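Local atomic coordinates of uncharacterized protein (Legionella pneumophila subsp. pneumophila, PDB entry 4HFV), a protein that is of unknown molecular function but is probably an effector secreted by Legionella pneumophila through its Dot/Icm type IV secretion system. Residues 160-163 and 164-168; 93-96 and 97-101; 14-17 and 18-22. All coordinates share one frame; numbering follows the deposited sequence. Where two conformers were deposited one is given.

Contact 1: residues 160-163 and 164-168; sequences SVVD and DILEL
V162 lays its CG1 methyl beside L166 one helical turn on, 4.1 Å from L166 CD1, and the two side chains lie alongside each other with their ends in the same direction. CG1 stands anti to the backbone N of V162 (chi1 176°), which brings that methyl next to the residue's own carbonyl and hence to the side from which L166 approaches. A matching pair lies one residue earlier, where V161 CG2 meets I165 CD1 at 4.2 Å; the end of the isoleucine chain also passes over the backbone oxygen of V161. Beta-branched valine and isoleucine, with leucine, suit these places, since they present methyls and no polar group to buried surroundings. V161 and I165 rest on L134 of helix 120-136, whereas V162 and I165 pack on I180 of the second subunit and L166 on its H177.

Beneath the side chains the backbone is bonded four residues apart: I165 N gives to V161 O (2.9 Å), and L166 N to V162 O over a nearly straight N-H path of 173°. The first turn begins at S160. Its OG takes the N-H of D163 (D163 N to S160 OG 3.2 Å), supplying an acceptor for an amide that has no preceding turn to bond with, while its carbonyl oxygen receives D164 N at 3.1 Å.

D164 is buried, yet both carboxylate oxygens are engaged, OD1 by the hydroxyl of Y83 and OD2 by that of Y159; its charge near the helix start would probably also suit the local dipole. E167 leads outward to a salt bridge with R171. Together these features make a serine N-cap and the first turns of helix 161-188, which continues directly into S169, H173 and R176, residues that bind succinate in a crystal structure of this protein, though none is bound to this chain here.

Contact 2: residues 93-96 and 97-101; sequences KYTS and PDNSD
S96 O is gripped twice by N99, once through the side chain and once through the backbone. The amide ND2 of N99 lies 2.8 Å from S96 O, in the carbonyl plane and on a lone pair, although the oxygen itself sits 26° out of the asparagine's amide plane. The backbone N of N99 reaches the same oxygen at 3.1 Å from above the carbonyl plane, so the two donors use different parts of the acceptor. Asparagine fits because its short side chain can turn ND2 back onto the carbonyl that its own N-H also holds.

S96 contributes a third bond through its hydroxyl: D98 N donates to S96 OG at 2.9 Å, helped by a chi1 of 176° that swings OG to the carbonyl side of its residue, over the start of the next turn. This is an ST turn at S96, and it opens the short 3-10 turn 97-99; P97, having no N-H to satisfy, is well placed as the first residue of that turn. The following bond, S100 N to P97 O at 2.9 Å, completes the turn and leads to S100, the N-cap of helix 101-109, whose OG bonds to Y103 N and also to a citrate, probably from the crystallisation liquor.

Packing is sparse. T95 and N99 cross at about a right angle, with T95 OG1 3.9 Å from N99 ND2. The ring of P97 rests on Y92 and Y103, and D98 lies against Y103 and K104 of helix 101-109.

Contact 3: residues 14-17 and 18-22; sequences GSIR and ESIIT
I16 and I20 make the apolar contact of this helical turn, I16 CG2 meeting I20 CD1 at 3.9 Å with the two side chains set at a slant to each other. The I16 CG2 methyl lies opposite the backbone N across the CA-CB bond, which turns it to I20. Isoleucine suits this buried face: I20 goes on to rest against F102 of helix 101-109 and against V53 and L57 of helix 49-64. The side chains of R17, I20 and I21 touch L38 in a loop.

The backbone supplies the regular bonding. E18 N gives to G14 O at 2.9 Å, I20 N to I16 O at 3.0 Å, and I21 N to R17 O at 3.0 Å, with the N-H aimed almost straight at the oxygen (176°). R17 O receives I20 N as well, but weakly.

Polar side chains and a water complete the account. S15 and S19 form the polar part of the interface with helix 101-109, where a small hydroxyl residue fits close to the neighbouring helix: S15 OG bonds to the hydroxyl of S109, and S19 touches F102 and S105. A water donates to S15 O (2.7 Å), a carbonyl already engaged by S19 N. The chain of R17 bends at chi3 (44°), and NH2 bonds to E35 O in the loop after this helix.

Buried I16 and I20 set against exposed G14, E18 and T22 give the pattern of an amphipathic alpha-helix, here helix 9-27, packed into an all-helical fold.

In the fold
All three are local contacts in a chain with no strands, yet their surroundings differ. Contact 1 is buried, set between neighbouring helices and the second subunit; contact 3 is partly buried, on the other side of the chain's centre, and contact 2 lies at the surface. The centres of contacts 1 and 3 are 24 Å apart. Contacts 2 and 3 come closer, their nearest atoms about 6 Å apart, and both relate to helix 101-109: one leads into it, the other packs on it. Aliphatic pairs serve both helices, whereas the loop relies on side-chain and backbone hydrogen bonds. Serine caps recur in contacts 1 and 2, where helical turns begin.

Contact 1: residues 160-163 and 164-168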
loop_
_atom_site.group_PDB
_atom_site.type_symbol
_atom_site.label_atom_id
_atom_site.label_comp_id
_atom_site.label_asym_id
_atom_site.label_seq_id
_atom_site.Cartn_x
_atom_site.Cartn_y
_atom_site.Cartn_z
ATOM N N SER A 160 -17.255 -7.726 10.004
ATOM C CA SER A 160 -16.090 -7.009 10.542
ATOM C C SER A 160 -15.484 -6.093 9.473
ATOM O O SER A 160 -14.810 -6.551 8.562
ATOM C CB SER A 160 -15.017 -7.970 11.026
ATOM O OG SER A 160 -13.870 -7.226 11.472
ATOM N N VAL A 161 -15.773 -4.801 9.575
ATOM C CA VAL A 161 -15.279 -3.834 8.617
ATOM C C VAL A 161 -13.742 -3.804 8.651
ATOM O O VAL A 161 -13.092 -3.641 7.608
ATOM C CB VAL A 161 -15.902 -2.459 8.860
ATOM C CG1 VAL A 161 -15.454 -1.842 10.236
ATOM C CG2 VAL A 161 -15.584 -1.475 7.735
ATOM N N VAL A 162 -13.140 -4.032 9.822
ATOM C CA VAL A 162 -11.668 -4.029 9.878
ATOM C C VAL A 162 -11.079 -5.227 9.151
ATOM O O VAL A 162 -10.082 -5.090 8.445
ATOM C CB VAL A 162 -11.128 -3.982 11.334
ATOM C CG1 VAL A 162 -9.618 -4.067 11.353
ATOM C CG2 VAL A 162 -11.580 -2.718 11.995
ATOM N N ASP A 163 -11.697 -6.397 9.302
ATOM C CA ASP A 163 -11.283 -7.579 8.546
ATOM C C ASP A 163 -11.311 -7.265 7.049
ATOM O O ASP A 163 -10.418 -7.627 6.311
ATOM C CB ASP A 163 -12.207 -8.760 8.820
ATOM C CG ASP A 163 -11.875 -9.479 10.124
ATOM O OD1 ASP A 163 -10.797 -9.232 10.710
ATOM O OD2 ASP A 163 -12.695 -10.299 10.553
ATOM N N ASP A 164 -12.357 -6.585 6.612
ATOM C CA ASP A 164 -12.472 -6.192 5.213
ATOM C C ASP A 164 -11.392 -5.183 4.767
ATOM O O ASP A 164 -10.817 -5.304 3.679
ATOM C CB ASP A 164 -13.895 -5.641 4.946
ATOM C CG ASP A 164 -14.773 -6.622 4.201
ATOM O OD1 ASP A 164 -14.426 -7.827 4.065
ATOM O OD2 ASP A 164 -15.861 -6.165 3.793
ATOM N N ILE A 165 -11.093 -4.196 5.602
ATOM C CA ILE A 165 -9.989 -3.271 5.302
ATOM C C ILE A 165 -8.645 -3.992 5.133
ATOM O O ILE A 165 -7.943 -3.758 4.144
ATOM C CB ILE A 165 -9.914 -2.186 6.350
ATOM C CG1 ILE A 165 -11.098 -1.239 6.148
ATOM C CG2 ILE A 165 -8.564 -1.382 6.251
ATOM C CD1 ILE A 165 -11.480 -0.444 7.389
ATOM N N LEU A 166 -8.309 -4.899 6.055
ATOM C CA LEU A 166 -7.088 -5.694 5.945
ATOM C C LEU A 166 -7.080 -6.551 4.689
ATOM O O LEU A 166 -6.085 -6.596 3.966
ATOM C CB LEU A 166 -6.932 -6.608 7.169
ATOM C CG LEU A 166 -6.732 -5.846 8.496
ATOM C CD1 LEU A 166 -6.996 -6.728 9.666
ATOM C CD2 LEU A 166 -5.323 -5.248 8.584
ATOM N N GLU A 167 -8.204 -7.212 4.414
ATOM C CA GLU A 167 -8.273 -8.075 3.249
ATOM C C GLU A 167 -8.102 -7.247 1.962
ATOM O O GLU A 167 -7.334 -7.615 1.083
ATOM C CB GLU A 167 -9.587 -8.844 3.219
ATOM C CG GLU A 167 -9.846 -9.565 1.880
ATOM C CD GLU A 167 -8.909 -10.708 1.604
ATOM O OE1 GLU A 167 -8.486 -11.396 2.567
ATOM O OE2 GLU A 167 -8.588 -10.914 0.412
ATOM N N LEU A 168 -8.810 -6.126 1.866
ATOM C CA LEU A 168 -8.732 -5.259 0.703
ATOM C C LEU A 168 -7.303 -4.742 0.540
ATOM O O LEU A 168 -6.752 -4.677 -0.572
ATOM C CB LEU A 168 -9.731 -4.104 0.827
ATOM C CG LEU A 168 -11.210 -4.542 0.581
ATOM C CD1 LEU A 168 -12.130 -3.447 0.994
ATOM C CD2 LEU A 168 -11.404 -4.845 -0.896
#

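Contact 2: residues 93-96 and 97-101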
loop_
_atom_site.group_PDB
_atom_site.type_symbol
_atom_site.label_atom_id
_atom_site.label_comp_id
_atom_site.label_asym_id
_atom_site.label_seq_id
_atom_site.Cartn_x
_atom_site.Cartn_y
_atom_site.Cartn_z
ATOM N N LYS A 93 -17.032 -24.515 -4.154
ATOM C CA LYS A 93 -15.765 -25.252 -4.220
ATOM C C LYS A 93 -15.687 -26.199 -5.419
ATOM O O LYS A 93 -14.601 -26.691 -5.776
ATOM C CB LYS A 93 -15.532 -26.031 -2.911
ATOM C CG LYS A 93 -15.608 -25.184 -1.630
ATOM C CD LYS A 93 -14.496 -24.148 -1.558
ATOM C CE LYS A 93 -13.158 -24.783 -1.176
ATOM N NZ LYS A 93 -12.020 -24.156 -1.907
ATOM N N TYR A 94 -16.828 -26.495 -6.034
ATOM C CA TYR A 94 -16.800 -27.356 -7.231
ATOM C C TYR A 94 -17.928 -27.232 -8.260
ATOM O O TYR A 94 -17.893 -27.930 -9.266
ATOM C CB TYR A 94 -16.606 -28.857 -6.869
ATOM C CG TYR A 94 -16.789 -29.250 -5.410
ATOM C CD1 TYR A 94 -15.695 -29.660 -4.632
ATOM C CD2 TYR A 94 -18.050 -29.244 -4.815
ATOM C CE1 TYR A 94 -15.851 -30.013 -3.282
ATOM C CE2 TYR A 94 -18.218 -29.592 -3.476
ATOM C CZ TYR A 94 -17.116 -29.975 -2.712
ATOM O OH TYR A 94 -17.287 -30.337 -1.391
ATOM N N THR A 95 -18.885 -26.336 -8.052
ATOM C CA THR A 95 -19.916 -26.071 -9.037
ATOM C C THR A 95 -19.995 -24.569 -9.267
ATOM O O THR A 95 -19.262 -23.798 -8.631
ATOM C CB THR A 95 -21.295 -26.633 -8.590
ATOM O OG1 THR A 95 -21.617 -26.120 -7.299
ATOM C CG2 THR A 95 -21.275 -28.153 -8.534
ATOM N N SER A 96 -20.837 -24.137 -10.206
ATOM C CA SER A 96 -20.838 -22.718 -10.574
ATOM C C SER A 96 -21.467 -21.789 -9.512
ATOM O O SER A 96 -22.500 -22.097 -8.955
ATOM C CB SER A 96 -21.530 -22.513 -11.933
ATOM O OG SER A 96 -21.605 -21.131 -12.225
ATOM N N PRO A 97 -20.837 -20.631 -9.245
ATOM C CA PRO A 97 -21.468 -19.619 -8.400
ATOM C C PRO A 97 -22.731 -19.024 -9.072
ATOM O O PRO A 97 -23.529 -18.366 -8.399
ATOM C CB PRO A 97 -20.348 -18.592 -8.167
ATOM C CG PRO A 97 -19.471 -18.744 -9.357
ATOM C CD PRO A 97 -19.527 -20.194 -9.753
ATOM N N ASP A 98 -22.944 -19.314 -10.353
ATOM C CA ASP A 98 -24.231 -18.970 -11.002
ATOM C C ASP A 98 -25.429 -19.661 -10.328
ATOM O O ASP A 98 -26.577 -19.247 -10.484
ATOM C CB ASP A 98 -24.202 -19.298 -12.493
ATOM C CG ASP A 98 -23.585 -18.196 -13.306
ATOM O OD1 ASP A 98 -23.244 -17.139 -12.697
ATOM O OD2 ASP A 98 -23.455 -18.366 -14.543
ATOM N N ASN A 99 -25.162 -20.691 -9.545
ATOM C CA ASN A 99 -26.198 -21.270 -8.716
ATOM C C ASN A 99 -26.841 -20.314 -7.748
ATOM O O ASN A 99 -27.945 -20.557 -7.318
ATOM C CB ASN A 99 -25.677 -22.496 -7.970
ATOM C CG ASN A 99 -25.590 -23.698 -8.877
ATOM O OD1 ASN A 99 -26.610 -24.203 -9.355
ATOM N ND2 ASN A 99 -24.371 -24.149 -9.143
ATOM N N SER A 100 -26.123 -19.248 -7.384
ATOM C CA SER A 100 -26.645 -18.160 -6.542
ATOM C C SER A 100 -27.258 -17.092 -7.451
ATOM O O SER A 100 -26.562 -16.492 -8.287
ATOM C CB SER A 100 -25.498 -17.558 -5.689
ATOM O OG SER A 100 -25.776 -16.216 -5.298
ATOM N N ASP A 101 -28.564 -16.890 -7.337
ATOM C CA ASP A 101 -29.243 -15.822 -8.080
ATOM C C ASP A 101 -28.638 -14.442 -7.727
ATOM O O ASP A 101 -28.579 -13.543 -8.581
ATOM C CB ASP A 101 -30.765 -15.815 -7.802
ATOM C CG ASP A 101 -31.555 -16.807 -8.665
ATOM O OD1 ASP A 101 -30.964 -17.614 -9.397
ATOM O OD2 ASP A 101 -32.816 -16.758 -8.599
#

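Contact 3: residues 14-17 and 18-22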
loop_
_atom_site.group_PDB
_atom_site.type_symbol
_atom_site.label_atom_id
_atom_site.label_comp_id
_atom_site.label_asym_id
_atom_site.label_seq_id
_atom_site.Cartn_x
_atom_site.Cartn_y
_atom_site.Cartn_z
ATOM N N GLY A 14 -29.381 1.473 -8.489
ATOM C CA GLY A 14 -30.698 0.984 -8.851
ATOM C C GLY A 14 -30.746 -0.523 -9.046
ATOM O O GLY A 14 -31.653 -1.197 -8.547
ATOM N N SER A 15 -29.772 -1.097 -9.741
ATOM C CA SER A 15 -29.911 -2.516 -10.030
ATOM C C SER A 15 -29.559 -3.321 -8.798
ATOM O O SER A 15 -30.122 -4.384 -8.586
ATOM C CB SER A 15 -29.087 -2.948 -11.262
ATOM O OG SER A 15 -27.736 -2.835 -10.991
ATOM N N ILE A 16 -28.683 -2.804 -7.933
ATOM C CA ILE A 16 -28.367 -3.529 -6.717
ATOM C C ILE A 16 -29.588 -3.522 -5.797
ATOM O O ILE A 16 -29.904 -4.519 -5.160
ATOM C CB ILE A 16 -27.123 -2.931 -6.010
ATOM C CG1 ILE A 16 -25.849 -3.334 -6.763
ATOM C CG2 ILE A 16 -27.039 -3.384 -4.537
ATOM C CD1 ILE A 16 -24.668 -2.594 -6.284
ATOM N N ARG A 17 -30.275 -2.385 -5.729
ATOM C CA ARG A 17 -31.444 -2.284 -4.878
ATOM C C ARG A 17 -32.494 -3.263 -5.453
ATOM O O ARG A 17 -33.193 -3.936 -4.686
ATOM C CB ARG A 17 -31.981 -0.842 -4.828
ATOM C CG ARG A 17 -31.131 0.117 -3.953
ATOM C CD ARG A 17 -31.728 1.528 -3.840
ATOM N NE ARG A 17 -33.158 1.428 -3.610
ATOM C CZ ARG A 17 -33.743 1.406 -2.408
ATOM N NH1 ARG A 17 -33.038 1.569 -1.292
ATOM N NH2 ARG A 17 -35.055 1.228 -2.326
ATOM N N GLU A 18 -32.577 -3.369 -6.786
ATOM C CA GLU A 18 -33.590 -4.247 -7.377
ATOM C C GLU A 18 -33.276 -5.708 -7.016
ATOM O O GLU A 18 -34.206 -6.475 -6.654
ATOM C CB GLU A 18 -33.721 -4.095 -8.882
ATOM C CG GLU A 18 -34.914 -4.948 -9.490
ATOM C CD GLU A 18 -36.266 -4.848 -8.721
ATOM O OE1 GLU A 18 -36.674 -3.733 -8.319
ATOM O OE2 GLU A 18 -36.931 -5.902 -8.518
ATOM N N SER A 19 -32.003 -6.090 -7.083
ATOM C CA SER A 19 -31.630 -7.464 -6.770
ATOM C C SER A 19 -31.865 -7.790 -5.286
ATOM O O SER A 19 -32.173 -8.931 -4.923
ATOM C CB SER A 19 -30.188 -7.738 -7.205
ATOM O OG SER A 19 -30.060 -7.548 -8.612
ATOM N N ILE A 20 -31.751 -6.793 -4.429
ATOM C CA ILE A 20 -31.959 -7.024 -2.998
ATOM C C ILE A 20 -33.443 -7.284 -2.752
ATOM O O ILE A 20 -33.835 -8.228 -2.039
ATOM C CB ILE A 20 -31.451 -5.861 -2.185
ATOM C CG1 ILE A 20 -29.915 -5.871 -2.191
ATOM C CG2 ILE A 20 -31.998 -5.909 -0.740
ATOM C CD1 ILE A 20 -29.286 -4.587 -1.643
ATOM N N ILE A 21 -34.279 -6.443 -3.347
ATOM C CA ILE A 21 -35.740 -6.658 -3.313
ATOM C C ILE A 21 -36.120 -8.069 -3.802
ATOM O O ILE A 21 -37.002 -8.732 -3.243
ATOM C CB ILE A 21 -36.406 -5.562 -4.150
ATOM C CG1 ILE A 21 -36.320 -4.217 -3.369
ATOM C CG2 ILE A 21 -37.831 -5.929 -4.512
ATOM C CD1 ILE A 21 -36.657 -3.034 -4.185
ATOM N N THR A 22 -35.471 -8.525 -4.862
ATOM C CA THR A 22 -35.812 -9.821 -5.438
ATOM C C THR A 22 -35.391 -10.917 -4.449
ATOM O O THR A 22 -36.133 -11.849 -4.202
ATOM C CB THR A 22 -35.101 -9.994 -6.811
ATOM O OG1 THR A 22 -35.693 -9.064 -7.733
ATOM C CG2 THR A 22 -35.265 -11.454 -7.343
HETATM O O HOH W 1 -30.928 -5.842 -10.758
#